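Local coordinates for protein carbohydrate deacetylase Agd3 (Neosartorya fumigata, PDB 6NWZ) that removes N-acetyl groups from the fungal exopolysaccharide galactosaminogalactan and is required for Aspergillus fumigatus biofilm formation, at residues A[76-82]-A[115-121]; A[209-213]-A[236-240]; A[255-259]-A[368-374]; A[305-310]-A[389-393]. All coordinates share one frame; numbering follows the deposited sequence.

Contact 1: residues A[76-82]-A[115-121]; sequences GIVVAAE and RMVQFDV
Phe119 turns one ring face to Ala80, whose CA lies over it, while Ala80 CB comes within 3.8 Å of Phe119 CE1. The chi1 of 62°, which sets Phe119 CG between its own backbone N and carbonyl carbon, brings the ring back across the neighbouring strand. Val78 approaches that ring obliquely, its CG1 3.7 Å from Phe119 CE2, and the same methyl meets Val117 CG1 at 4.1 Å. Trp233 of helix 224-237 packs on both valines. These side chains stand on two adjacent parallel strands whose axes differ by 16°, within the region assigned to the carbohydrate-binding module CBM87. Val117 N donates to Ile77 O (2.7 Å) and Val79 N to Val117 O (2.9 Å); farther along, Ala81 N reaches Phe119 O, whereas the bond from Phe119 N to Val79 O is weak. On the other face of the sheet Met116 bends at its thioether, bringing CE 4.0 Å from Ile77 CG2, and Trp102 of helix 99-112 covers Met116 and Val79. Gln118 and Glu82 cross at about a right angle, with Gln118 OE1 3.4 Å from Glu82 CG; Gln118 NE2 is held by Gln211 OE1 on the next strand.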
loop_
_atom_site.group_PDB
_atom_site.type_symbol
_atom_site.label_atom_id
_atom_site.label_comp_id
_atom_site.label_asym_id
_atom_site.label_seq_id
_atom_site.Cartn_x
_atom_site.Cartn_y
_atom_site.Cartn_z
ATOM N N GLY A 76 19.195 -6.422 15.364
ATOM C CA GLY A 76 18.442 -5.418 16.083
ATOM C C GLY A 76 17.465 -6.084 17.019
ATOM O O GLY A 76 17.130 -7.264 16.862
ATOM N N ILE A 77 17.022 -5.314 18.007
ATOM C CA ILE A 77 16.076 -5.790 19.004
ATOM C C ILE A 77 14.986 -4.742 19.168
ATOM O O ILE A 77 15.279 -3.546 19.286
ATOM C CB ILE A 77 16.756 -6.075 20.357
ATOM C CG1 ILE A 77 18.004 -6.943 20.154
ATOM C CG2 ILE A 77 15.776 -6.753 21.296
ATOM C CD1 ILE A 77 18.949 -6.970 21.342
ATOM N N VAL A 78 13.731 -5.187 19.158
ATOM C CA VAL A 78 12.577 -4.326 19.383
ATOM C C VAL A 78 11.772 -4.918 20.527
ATOM O O VAL A 78 11.433 -6.106 20.504
ATOM C CB VAL A 78 11.702 -4.187 18.123
ATOM C CG1 VAL A 78 10.805 -2.962 18.237
ATOM C CG2 VAL A 78 12.558 -4.124 16.869
ATOM N N VAL A 79 11.474 -4.094 21.528
ATOM C CA VAL A 79 10.724 -4.525 22.700
ATOM C C VAL A 79 9.553 -3.578 22.896
ATOM O O VAL A 79 9.738 -2.356 22.937
ATOM C CB VAL A 79 11.598 -4.558 23.966
ATOM C CG1 VAL A 79 10.891 -5.342 25.067
ATOM C CG2 VAL A 79 12.969 -5.141 23.653
ATOM N N ALA A 80 8.358 -4.140 23.031
ATOM C CA ALA A 80 7.136 -3.365 23.173
ATOM C C ALA A 80 6.696 -3.369 24.633
ATOM O O ALA A 80 6.460 -4.437 25.210
ATOM C CB ALA A 80 6.034 -3.927 22.276
ATOM N N ALA A 81 6.599 -2.175 25.223
ATOM C CA ALA A 81 6.072 -1.981 26.575
ATOM C C ALA A 81 6.902 -2.706 27.633
ATOM O O ALA A 81 6.382 -3.080 28.689
ATOM C CB ALA A 81 4.603 -2.410 26.664
ATOM N N GLU A 82 8.194 -2.909 27.362
ATOM C CA GLU A 82 9.114 -3.584 28.278
ATOM C C GLU A 82 8.611 -4.957 28.718
ATOM O O GLU A 82 9.008 -5.440 29.784
ATOM C CB GLU A 82 9.397 -2.728 29.519
ATOM C CG GLU A 82 10.263 -1.515 29.273
ATOM C CD GLU A 82 10.294 -0.577 30.467
ATOM O OE1 GLU A 82 9.243 0.016 30.790
ATOM O OE2 GLU A 82 11.368 -0.430 31.083
ATOM N N ARG A 115 21.740 -2.266 17.869
ATOM C CA ARG A 115 20.846 -1.269 18.433
ATOM C C ARG A 115 19.554 -1.913 18.926
ATOM O O ARG A 115 19.191 -3.024 18.531
ATOM C CB ARG A 115 20.539 -0.187 17.397
ATOM C CG ARG A 115 21.742 0.683 17.061
ATOM C CD ARG A 115 21.462 1.609 15.892
ATOM N NE ARG A 115 22.516 2.603 15.723
ATOM C CZ ARG A 115 22.514 3.542 14.782
ATOM N NH1 ARG A 115 21.514 3.615 13.914
ATOM N NH2 ARG A 115 23.511 4.410 14.709
ATOM N N MET A 116 18.862 -1.193 19.810
ATOM C CA MET A 116 17.593 -1.635 20.373
ATOM C C MET A 116 16.564 -0.519 20.272
ATOM O O MET A 116 16.882 0.655 20.484
ATOM C CB MET A 116 17.746 -2.065 21.837
ATOM C CG MET A 116 16.431 -2.343 22.544
ATOM S SD MET A 116 16.648 -2.857 24.256
ATOM C CE MET A 116 17.475 -4.431 24.034
ATOM N N VAL A 117 15.329 -0.892 19.951
ATOM C CA VAL A 117 14.210 0.037 19.872
ATOM C C VAL A 117 13.172 -0.379 20.906
ATOM O O VAL A 117 12.835 -1.563 21.012
ATOM C CB VAL A 117 13.597 0.066 18.461
ATOM C CG1 VAL A 117 12.295 0.853 18.460
ATOM C CG2 VAL A 117 14.588 0.656 17.468
ATOM N N GLN A 118 12.677 0.591 21.671
ATOM C CA GLN A 118 11.609 0.360 22.637
ATOM C C GLN A 118 10.513 1.390 22.416
ATOM O O GLN A 118 10.780 2.596 22.435
ATOM C CB GLN A 118 12.129 0.440 24.071
ATOM C CG GLN A 118 13.197 -0.573 24.394
ATOM C CD GLN A 118 13.160 -0.988 25.846
ATOM O OE1 GLN A 118 12.091 -1.252 26.399
ATOM N NE2 GLN A 118 14.325 -1.045 26.474
ATOM N N PHE A 119 9.287 0.921 22.210
ATOM C CA PHE A 119 8.148 1.809 22.069
ATOM C C PHE A 119 7.040 1.373 23.016
ATOM O O PHE A 119 6.997 0.227 23.474
ATOM C CB PHE A 119 7.635 1.876 20.614
ATOM C CG PHE A 119 7.143 0.561 20.055
ATOM C CD1 PHE A 119 5.871 0.084 20.356
ATOM C CD2 PHE A 119 7.933 -0.171 19.181
ATOM C CE1 PHE A 119 5.414 -1.117 19.824
ATOM C CE2 PHE A 119 7.481 -1.371 18.642
ATOM C CZ PHE A 119 6.219 -1.844 18.965
ATOM N N ASP A 120 6.141 2.318 23.301
ATOM C CA ASP A 120 5.074 2.137 24.286
ATOM C C ASP A 120 5.655 1.924 25.682
ATOM O O ASP A 120 5.193 1.077 26.448
ATOM C CB ASP A 120 4.138 0.990 23.890
ATOM C CG ASP A 120 2.838 1.001 24.670
ATOM O OD1 ASP A 120 2.520 2.040 25.287
ATOM O OD2 ASP A 120 2.141 -0.035 24.674
ATOM N N VAL A 121 6.677 2.710 26.022
ATOM C CA VAL A 121 7.323 2.637 27.325
ATOM C C VAL A 121 7.115 3.953 28.065
ATOM O O VAL A 121 6.978 5.022 27.461
ATOM C CB VAL A 121 8.829 2.304 27.212
ATOM C CG1 VAL A 121 9.024 0.940 26.570
ATOM C CG2 VAL A 121 9.567 3.381 26.430
#

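Contact 2: residues A[209-213]-A[236-240]; sequences REQMA and WLTRG. With ZN (zinc ion), chain J.
Glu210 of strand 209-214 is a zinc ligand, and beside it lies Arg239, which ends helix 224-237 in a Schellman motif. Glu210 OE1 binds the zinc ion at 2.4 Å, and the O atom of Leu684, the C-terminal residue, is the second protein ligand. Glu210 OE2 forms a salt bridge with Arg239 NH2 (3.3 Å). The two side chains meet at about a right angle, yet their carboxylate and guanidinium planes are only 24° apart. Arg239 reaches the carboxylate on a chain extended from CG to NE.

Beside the carboxylate, the indole of Trp236 carries the apolar part of the contact. With CG anti to its backbone N (chi1 180°), the ring extends from the last turn of the helix to the strand. Met212 lies over one face: its CB sits 3.9 Å from the centroid of the six-membered ring, a CH-pi contact, and its CE is 3.5 Å from Trp236 CG. The sulfur approaches the five-membered ring obliquely as a Met-aromatic contact. At the edge of the indole, Glu210 C lies near the ring plane, and Glu210 CB is 3.9 Å from Trp236 CZ2. Arg115 adds a cation-pi contact to the same indole and a second salt bridge, through its NE, to Glu210 OE2.

The carboxylate thus divides its oxygens between the metal and two guanidinium groups, which would probably favour its ionised form. Because Arg239 NH2 also donates to Leu684 O, it acts as a second-shell group touching both zinc ligands.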
loop_
_atom_site.group_PDB
_atom_site.type_symbol
_atom_site.label_atom_id
_atom_site.label_comp_id
_atom_site.label_asym_id
_atom_site.label_seq_id
_atom_site.Cartn_x
_atom_site.Cartn_y
_atom_site.Cartn_z
ATOM N N ARG A 209 26.085 1.571 24.397
ATOM C CA ARG A 209 24.810 0.926 24.111
ATOM C C ARG A 209 23.840 1.955 23.544
ATOM O O ARG A 209 23.540 2.957 24.200
ATOM C CB ARG A 209 24.241 0.281 25.372
ATOM C CG ARG A 209 22.904 -0.393 25.141
ATOM C CD ARG A 209 22.561 -1.342 26.264
ATOM N NE ARG A 209 22.453 -0.657 27.547
ATOM C CZ ARG A 209 21.338 -0.095 28.002
ATOM N NH1 ARG A 209 20.226 -0.127 27.276
ATOM N NH2 ARG A 209 21.339 0.502 29.183
ATOM N N GLU A 210 23.355 1.713 22.329
ATOM C CA GLU A 210 22.496 2.660 21.630
ATOM C C GLU A 210 21.058 2.166 21.653
ATOM O O GLU A 210 20.794 0.988 21.388
ATOM C CB GLU A 210 22.960 2.861 20.189
ATOM C CG GLU A 210 24.443 3.127 20.054
ATOM C CD GLU A 210 24.825 3.540 18.653
ATOM O OE1 GLU A 210 25.267 4.694 18.478
ATOM O OE2 GLU A 210 24.669 2.719 17.724
ATOM N N GLN A 211 20.136 3.073 21.957
ATOM C CA GLN A 211 18.741 2.719 22.164
ATOM C C GLN A 211 17.865 3.857 21.665
ATOM O O GLN A 211 18.213 5.029 21.830
ATOM C CB GLN A 211 18.469 2.442 23.649
ATOM C CG GLN A 211 17.032 2.081 23.985
ATOM C CD GLN A 211 16.845 1.790 25.461
ATOM O OE1 GLN A 211 16.713 0.635 25.866
ATOM N NE2 GLN A 211 16.838 2.841 26.276
ATOM N N MET A 212 16.740 3.507 21.046
ATOM C CA MET A 212 15.731 4.475 20.631
ATOM C C MET A 212 14.438 4.150 21.369
ATOM O O MET A 212 13.943 3.020 21.288
ATOM C CB MET A 212 15.529 4.453 19.111
ATOM C CG MET A 212 14.377 5.329 18.629
ATOM S SD MET A 212 14.198 5.445 16.833
ATOM C CE MET A 212 15.603 6.458 16.393
ATOM N N ALA A 213 13.905 5.133 22.096
ATOM C CA ALA A 213 12.757 4.937 22.974
ATOM C C ALA A 213 11.626 5.873 22.577
ATOM O O ALA A 213 11.836 7.082 22.433
ATOM C CB ALA A 213 13.134 5.170 24.442
ATOM N N TRP A 236 16.636 3.503 11.645
ATOM C CA TRP A 236 17.700 3.649 12.632
ATOM C C TRP A 236 18.196 2.292 13.115
ATOM O O TRP A 236 19.405 2.087 13.274
ATOM C CB TRP A 236 17.209 4.493 13.809
ATOM C CG TRP A 236 18.237 4.690 14.881
ATOM C CD1 TRP A 236 19.223 5.632 14.905
ATOM C CD2 TRP A 236 18.378 3.932 16.091
ATOM N NE1 TRP A 236 19.971 5.506 16.051
ATOM C CE2 TRP A 236 19.474 4.469 16.795
ATOM C CE3 TRP A 236 17.687 2.849 16.644
ATOM C CZ2 TRP A 236 19.896 3.962 18.023
ATOM C CZ3 TRP A 236 18.107 2.348 17.866
ATOM C CH2 TRP A 236 19.202 2.905 18.540
ATOM N N LEU A 237 17.275 1.349 13.352
ATOM C CA LEU A 237 17.678 0.040 13.857
ATOM C C LEU A 237 18.558 -0.701 12.863
ATOM O O LEU A 237 19.457 -1.443 13.268
ATOM C CB LEU A 237 16.446 -0.802 14.185
ATOM C CG LEU A 237 16.686 -2.149 14.855
ATOM C CD1 LEU A 237 17.339 -1.935 16.206
ATOM C CD2 LEU A 237 15.370 -2.887 15.000
ATOM N N THR A 238 18.317 -0.522 11.568
ATOM C CA THR A 238 19.071 -1.216 10.537
ATOM C C THR A 238 20.213 -0.382 9.975
ATOM O O THR A 238 20.925 -0.859 9.085
ATOM C CB THR A 238 18.143 -1.638 9.391
ATOM O OG1 THR A 238 17.625 -0.471 8.744
ATOM C CG2 THR A 238 16.987 -2.479 9.909
ATOM N N ARG A 239 20.401 0.845 10.463
ATOM C CA ARG A 239 21.360 1.801 9.910
ATOM C C ARG A 239 21.154 2.034 8.414
ATOM O O ARG A 239 22.094 2.409 7.707
ATOM C CB ARG A 239 22.806 1.362 10.179
ATOM C CG ARG A 239 23.206 1.389 11.645
ATOM C CD ARG A 239 24.614 0.857 11.842
ATOM N NE ARG A 239 25.100 1.090 13.197
ATOM C CZ ARG A 239 24.914 0.250 14.210
ATOM N NH1 ARG A 239 24.243 -0.878 14.019
ATOM N NH2 ARG A 239 25.395 0.537 15.411
ATOM N N GLY A 240 19.936 1.829 7.911
ATOM C CA GLY A 240 19.662 1.955 6.495
ATOM C C GLY A 240 20.141 0.806 5.633
ATOM O O GLY A 240 20.089 0.911 4.401
HETATM ZN ZN ZN J . 27.140 4.459 17.026
#

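Contact 3: residues A[255-259]-A[368-374]; sequences DDMFL and DDLLRWW. With ZN (zinc ion), chain L; ZN (zinc ion), chain M.
The ring of Phe258 has Leu370 CD2 over one face, 4.1 Å from Phe258 CD1, while Asp368 OD2 and Leu371 CA lie at its edge, close to the ring plane. The Asp368 carboxylate stands almost perpendicular to the ring, 88° between planes. Trp374 comes obliquely, with Trp374 CD1 3.4 Å from Phe258 CZ, and the two ring planes make 47°. Trp373 CZ3 lies over one face of the Trp374 indole, toward its rim. Met257 SD lies at the indole edge, a Met-aromatic contact, and accepts a weak hydrogen bond from Trp374 NE1 (3.4 Å). Although Met257 leaves its backbone with a trans chi1 (-176°), bends at the next two torsions fold the chain so that CE comes to 3.9 Å from Trp374 CZ2.

These residues join the end of strand 252-257, where a type II turn runs from Asp256 to Leu259, to the start of helix 369-375. Asp368 caps that helix, its OD1 accepting from Leu370 N at 2.9 Å, and its OD2 pairs with Arg272. At the first position of the turn, Asp256 OD1 binds one zinc ion with His388 and His392, an Asp-His-His set like that of family 4 carbohydrate esterases; Asp255, just before it, binds another through OD2 with His546. The chemistry is therefore divided: a mainly apolar, aromatic-rich layer, edged by the Asp368 carboxylate, meets the helix, while the adjoining carboxylates ligate metal.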
loop_
_atom_site.group_PDB
_atom_site.type_symbol
_atom_site.label_atom_id
_atom_site.label_comp_id
_atom_site.label_asym_id
_atom_site.label_seq_id
_atom_site.Cartn_x
_atom_site.Cartn_y
_atom_site.Cartn_z
ATOM N N ASP A 255 -12.971 2.602 -13.309
ATOM C CA ASP A 255 -13.831 1.588 -13.896
ATOM C C ASP A 255 -14.934 2.231 -14.734
ATOM O O ASP A 255 -15.211 3.430 -14.630
ATOM C CB ASP A 255 -14.461 0.714 -12.808
ATOM C CG ASP A 255 -13.437 -0.074 -12.001
ATOM O OD1 ASP A 255 -12.227 -0.014 -12.311
ATOM O OD2 ASP A 255 -13.855 -0.761 -11.047
ATOM N N ASP A 256 -15.553 1.410 -15.586
ATOM C CA ASP A 256 -16.795 1.747 -16.280
ATOM C C ASP A 256 -16.602 2.784 -17.383
ATOM O O ASP A 256 -17.551 3.483 -17.747
ATOM C CB ASP A 256 -17.868 2.234 -15.301
ATOM C CG ASP A 256 -18.245 1.187 -14.276
ATOM O OD1 ASP A 256 -17.634 0.097 -14.274
ATOM O OD2 ASP A 256 -19.163 1.455 -13.473
ATOM N N MET A 257 -15.397 2.895 -17.940
ATOM C CA MET A 257 -15.185 3.835 -19.034
ATOM C C MET A 257 -15.976 3.409 -20.267
ATOM O O MET A 257 -15.998 2.230 -20.636
ATOM C CB MET A 257 -13.705 3.952 -19.380
ATOM C CG MET A 257 -13.397 4.991 -20.459
ATOM S SD MET A 257 -13.860 6.692 -20.033
ATOM C CE MET A 257 -12.897 6.944 -18.547
ATOM N N PHE A 258 -16.624 4.391 -20.896
ATOM C CA PHE A 258 -17.540 4.317 -22.030
ATOM C C PHE A 258 -18.953 3.934 -21.596
ATOM O O PHE A 258 -19.857 3.960 -22.429
ATOM C CB PHE A 258 -17.077 3.354 -23.142
ATOM C CG PHE A 258 -15.881 3.843 -23.910
ATOM C CD1 PHE A 258 -16.040 4.625 -25.043
ATOM C CD2 PHE A 258 -14.598 3.521 -23.499
ATOM C CE1 PHE A 258 -14.942 5.077 -25.749
ATOM C CE2 PHE A 258 -13.498 3.970 -24.202
ATOM C CZ PHE A 258 -13.667 4.747 -25.326
ATOM N N LEU A 259 -19.180 3.593 -20.332
ATOM C CA LEU A 259 -20.515 3.270 -19.853
ATOM C C LEU A 259 -21.223 4.517 -19.336
ATOM O O LEU A 259 -20.607 5.552 -19.068
ATOM C CB LEU A 259 -20.458 2.222 -18.738
ATOM C CG LEU A 259 -19.989 0.805 -19.069
ATOM C CD1 LEU A 259 -20.085 -0.094 -17.844
ATOM C CD2 LEU A 259 -20.788 0.233 -20.225
ATOM N N ASP A 368 -18.419 7.659 -31.867
ATOM C CA ASP A 368 -18.384 8.081 -30.471
ATOM C C ASP A 368 -17.270 9.109 -30.292
ATOM O O ASP A 368 -16.090 8.790 -30.484
ATOM C CB ASP A 368 -18.152 6.868 -29.567
ATOM C CG ASP A 368 -18.411 7.151 -28.093
ATOM O OD1 ASP A 368 -18.245 8.306 -27.642
ATOM O OD2 ASP A 368 -18.789 6.198 -27.380
ATOM N N ASP A 369 -17.642 10.338 -29.918
ATOM C CA ASP A 369 -16.642 11.383 -29.695
ATOM C C ASP A 369 -15.647 10.974 -28.616
ATOM O O ASP A 369 -14.458 11.308 -28.695
ATOM C CB ASP A 369 -17.326 12.697 -29.313
ATOM C CG ASP A 369 -18.198 13.251 -30.425
ATOM O OD1 ASP A 369 -18.537 12.496 -31.361
ATOM O OD2 ASP A 369 -18.543 14.451 -30.366
ATOM N N LEU A 370 -16.117 10.252 -27.598
ATOM C CA LEU A 370 -15.227 9.805 -26.535
ATOM C C LEU A 370 -14.225 8.775 -27.042
ATOM O O LEU A 370 -13.083 8.741 -26.569
ATOM C CB LEU A 370 -16.051 9.240 -25.379
ATOM C CG LEU A 370 -15.279 8.733 -24.164
ATOM C CD1 LEU A 370 -14.393 9.838 -23.616
ATOM C CD2 LEU A 370 -16.240 8.221 -23.102
ATOM N N LEU A 371 -14.624 7.939 -28.003
ATOM C CA LEU A 371 -13.694 6.955 -28.547
ATOM C C LEU A 371 -12.607 7.623 -29.376
ATOM O O LEU A 371 -11.418 7.323 -29.213
ATOM C CB LEU A 371 -14.427 5.925 -29.398
ATOM C CG LEU A 371 -13.398 4.879 -29.834
ATOM C CD1 LEU A 371 -13.529 3.621 -28.993
ATOM C CD2 LEU A 371 -13.483 4.579 -31.314
ATOM N N ARG A 372 -12.998 8.516 -30.290
ATOM C CA ARG A 372 -12.007 9.220 -31.097
ATOM C C ARG A 372 -11.006 9.964 -30.226
ATOM O O ARG A 372 -9.839 10.108 -30.609
ATOM C CB ARG A 372 -12.690 10.190 -32.058
ATOM C CG ARG A 372 -13.663 9.535 -33.013
ATOM C CD ARG A 372 -14.010 10.460 -34.170
ATOM N NE ARG A 372 -14.416 11.789 -33.720
ATOM C CZ ARG A 372 -15.644 12.098 -33.319
ATOM N NH1 ARG A 372 -16.594 11.168 -33.301
ATOM N NH2 ARG A 372 -15.925 13.334 -32.929
ATOM N N TRP A 373 -11.435 10.439 -29.054
ATOM C CA TRP A 373 -10.488 11.046 -28.127
ATOM C C TRP A 373 -9.544 10.000 -27.546
ATOM O O TRP A 373 -8.322 10.191 -27.538
ATOM C CB TRP A 373 -11.227 11.781 -27.011
ATOM C CG TRP A 373 -10.312 12.600 -26.156
ATOM C CD1 TRP A 373 -9.962 13.905 -26.346
ATOM C CD2 TRP A 373 -9.618 12.166 -24.980
ATOM N NE1 TRP A 373 -9.097 14.313 -25.358
ATOM C CE2 TRP A 373 -8.872 13.263 -24.506
ATOM C CE3 TRP A 373 -9.559 10.958 -24.280
ATOM C CZ2 TRP A 373 -8.076 13.188 -23.368
ATOM C CZ3 TRP A 373 -8.768 10.885 -23.149
ATOM C CH2 TRP A 373 -8.039 11.992 -22.704
ATOM N N TRP A 374 -10.091 8.881 -27.059
ATOM C CA TRP A 374 -9.249 7.855 -26.448
ATOM C C TRP A 374 -8.293 7.236 -27.458
ATOM O O TRP A 374 -7.160 6.884 -27.110
ATOM C CB TRP A 374 -10.109 6.767 -25.803
ATOM C CG TRP A 374 -10.496 7.072 -24.401
ATOM C CD1 TRP A 374 -11.760 7.211 -23.909
ATOM C CD2 TRP A 374 -9.609 7.295 -23.298
ATOM N NE1 TRP A 374 -11.716 7.498 -22.564
ATOM C CE2 TRP A 374 -10.406 7.557 -22.168
ATOM C CE3 TRP A 374 -8.218 7.296 -23.159
ATOM C CZ2 TRP A 374 -9.861 7.815 -20.917
ATOM C CZ3 TRP A 374 -7.678 7.556 -21.917
ATOM C CH2 TRP A 374 -8.498 7.814 -20.811
HETATM ZN ZN ZN L . -17.668 -1.606 -13.254
HETATM ZN ZN ZN M . -16.091 -1.109 -10.123
#

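Contact 4: residues A[305-310]-A[389-393]; sequences NGNGNI and TFTHE. With ZN (zinc ion), chain L.
Asn307 and Phe390 are joined first by backbone. Asn307 N, in the first turn of helix 306-313, donates to Phe390 O at 3.0 Å, approaching from above the carbonyl plane rather than along a lone pair. A weak bond runs from Asn305 ND2 to Thr389 O, the same oxygen that receives a CA-H contact from Asn305 CA (3.3 Å). The Asn307 amide is used at both ends: ND2 donates to a water at 2.7 Å, which links only weakly to Thr391 O, and OD1 accepts from Ile328 N.

Ring contacts centre on Phe390. Its chi1 of -170° swings the phenyl group away from its own backbone N and against the first turn of the helix, with Asn307 N over one ring face. Asn307 CB lies over the ring as well, 3.9 Å from the centroid in a CH-pi contact, while the Asn307 amide plane is turned 59° from the ring. Ile310 CG1 reaches Phe390 CZ at 4.3 Å.

Metal binding belongs to His392, whose NE2 holds at 2.4 Å the zinc ion that Asp256 also binds. The amide of Asn305 sits beside this ligand: ND2 lies near the imidazole plane at the ring edge, 3.6 Å from His392 CB.

The contact thus sets the N-terminal end of helix 306-313, which follows strand 300-304, against the loop leaving strand 384-387. Helix 400-417 backs both, Asn410 accepting from Gly306 N and packing with Trp413 on Phe390.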
loop_
_atom_site.group_PDB
_atom_site.type_symbol
_atom_site.label_atom_id
_atom_site.label_comp_id
_atom_site.label_asym_id
_atom_site.label_seq_id
_atom_site.Cartn_x
_atom_site.Cartn_y
_atom_site.Cartn_z
ATOM N N ASN A 305 -15.183 -0.606 -21.063
ATOM C CA ASN A 305 -16.264 -1.504 -21.460
ATOM C C ASN A 305 -16.593 -1.200 -22.917
ATOM O O ASN A 305 -17.258 -0.203 -23.211
ATOM C CB ASN A 305 -17.485 -1.325 -20.571
ATOM C CG ASN A 305 -17.193 -1.634 -19.126
ATOM O OD1 ASN A 305 -16.869 -0.743 -18.342
ATOM N ND2 ASN A 305 -17.309 -2.902 -18.759
ATOM N N GLY A 306 -16.136 -2.067 -23.824
ATOM C CA GLY A 306 -16.297 -1.803 -25.244
ATOM C C GLY A 306 -17.740 -1.646 -25.683
ATOM O O GLY A 306 -18.030 -0.869 -26.596
ATOM N N ASN A 307 -18.663 -2.375 -25.048
ATOM C CA ASN A 307 -20.061 -2.303 -25.464
ATOM C C ASN A 307 -20.635 -0.908 -25.250
ATOM O O ASN A 307 -21.534 -0.488 -25.988
ATOM C CB ASN A 307 -20.888 -3.351 -24.717
ATOM C CG ASN A 307 -22.299 -3.488 -25.269
ATOM O OD1 ASN A 307 -22.497 -3.921 -26.405
ATOM N ND2 ASN A 307 -23.291 -3.136 -24.455
ATOM N N GLY A 308 -20.126 -0.173 -24.258
ATOM C CA GLY A 308 -20.543 1.206 -24.086
ATOM C C GLY A 308 -20.162 2.085 -25.261
ATOM O O GLY A 308 -20.814 3.103 -25.521
ATOM N N ASN A 309 -19.103 1.711 -25.982
ATOM C CA ASN A 309 -18.735 2.442 -27.188
ATOM C C ASN A 309 -19.704 2.146 -28.326
ATOM O O ASN A 309 -20.111 3.058 -29.056
ATOM C CB ASN A 309 -17.300 2.093 -27.587
ATOM C CG ASN A 309 -16.925 2.629 -28.952
ATOM O OD1 ASN A 309 -16.564 1.870 -29.849
ATOM N ND2 ASN A 309 -17.015 3.942 -29.118
ATOM N N ILE A 310 -20.099 0.882 -28.485
ATOM C CA ILE A 310 -21.021 0.533 -29.560
ATOM C C ILE A 310 -22.403 1.115 -29.291
ATOM O O ILE A 310 -23.080 1.590 -30.210
ATOM C CB ILE A 310 -21.076 -0.995 -29.746
ATOM C CG1 ILE A 310 -19.665 -1.572 -29.903
ATOM C CG2 ILE A 310 -21.942 -1.353 -30.948
ATOM C CD1 ILE A 310 -18.931 -1.087 -31.134
ATOM N N THR A 389 -14.308 -6.022 -19.046
ATOM C CA THR A 389 -15.294 -6.827 -19.776
ATOM C C THR A 389 -16.075 -6.004 -20.795
ATOM O O THR A 389 -16.101 -4.769 -20.730
ATOM C CB THR A 389 -16.271 -7.543 -18.837
ATOM O OG1 THR A 389 -17.142 -6.591 -18.212
ATOM C CG2 THR A 389 -15.512 -8.324 -17.782
ATOM N N PHE A 390 -16.715 -6.685 -21.746
ATOM C CA PHE A 390 -17.323 -5.986 -22.874
ATOM C C PHE A 390 -18.611 -5.283 -22.456
ATOM O O PHE A 390 -18.736 -4.062 -22.596
ATOM C CB PHE A 390 -17.572 -6.968 -24.023
ATOM C CG PHE A 390 -17.978 -6.307 -25.313
ATOM C CD1 PHE A 390 -17.119 -5.442 -25.969
ATOM C CD2 PHE A 390 -19.216 -6.565 -25.878
ATOM C CE1 PHE A 390 -17.494 -4.838 -27.160
ATOM C CE2 PHE A 390 -19.596 -5.966 -27.067
ATOM C CZ PHE A 390 -18.735 -5.102 -27.707
ATOM N N THR A 391 -19.571 -6.033 -21.917
ATOM C CA THR A 391 -20.892 -5.497 -21.614
ATOM C C THR A 391 -21.097 -5.198 -20.137
ATOM O O THR A 391 -22.181 -4.738 -19.760
ATOM C CB THR A 391 -21.978 -6.470 -22.087
ATOM O OG1 THR A 391 -22.110 -7.541 -21.144
ATOM C CG2 THR A 391 -21.605 -7.051 -23.430
ATOM N N HIS A 392 -20.092 -5.451 -19.298
ATOM C CA HIS A 392 -20.189 -5.271 -17.847
ATOM C C HIS A 392 -21.205 -6.227 -17.224
ATOM O O HIS A 392 -21.815 -5.919 -16.197
ATOM C CB HIS A 392 -20.519 -3.819 -17.484
ATOM C CG HIS A 392 -20.285 -3.491 -16.045
ATOM N ND1 HIS A 392 -21.098 -3.961 -15.035
ATOM C CD2 HIS A 392 -19.328 -2.745 -15.444
ATOM C CE1 HIS A 392 -20.652 -3.518 -13.874
ATOM N NE2 HIS A 392 -19.580 -2.778 -14.094
ATOM N N GLU A 393 -21.384 -7.399 -17.832
ATOM C CA GLU A 393 -22.291 -8.400 -17.285
ATOM C C GLU A 393 -21.747 -8.948 -15.973
ATOM O O GLU A 393 -20.574 -9.327 -15.885
ATOM C CB GLU A 393 -22.498 -9.543 -18.279
ATOM C CG GLU A 393 -23.381 -10.675 -17.751
ATOM C CD GLU A 393 -23.485 -11.843 -18.717
ATOM O OE1 GLU A 393 -22.770 -11.833 -19.741
ATOM O OE2 GLU A 393 -24.281 -12.771 -18.457
HETATM ZN ZN ZN L . -17.668 -1.606 -13.254
HETATM O O HOH W 1 -22.965 -2.233 -21.946
#

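Overall arrangement
From the N terminus, contact 1 closes a loop that includes helix 99-112, and contact 2 follows in series, closing a shorter one that runs through helix 224-237. The two touch because strands 115-119 and 209-214 are neighbours, so the paired strands of contact 1 lie beside the zinc site of contact 2, where the C-terminal residue also binds. The chain then passes to the deacetylase domain on the opposite side of the molecule, where contacts 3 and 4 lie, about 36 Å or more from the first pair between nearest atoms. Their loops cross: 305-310 falls between 255-259 and 368-374, and 389-393 follows. Both reach the same zinc ion, and Met257 O meets Asn305 N between them.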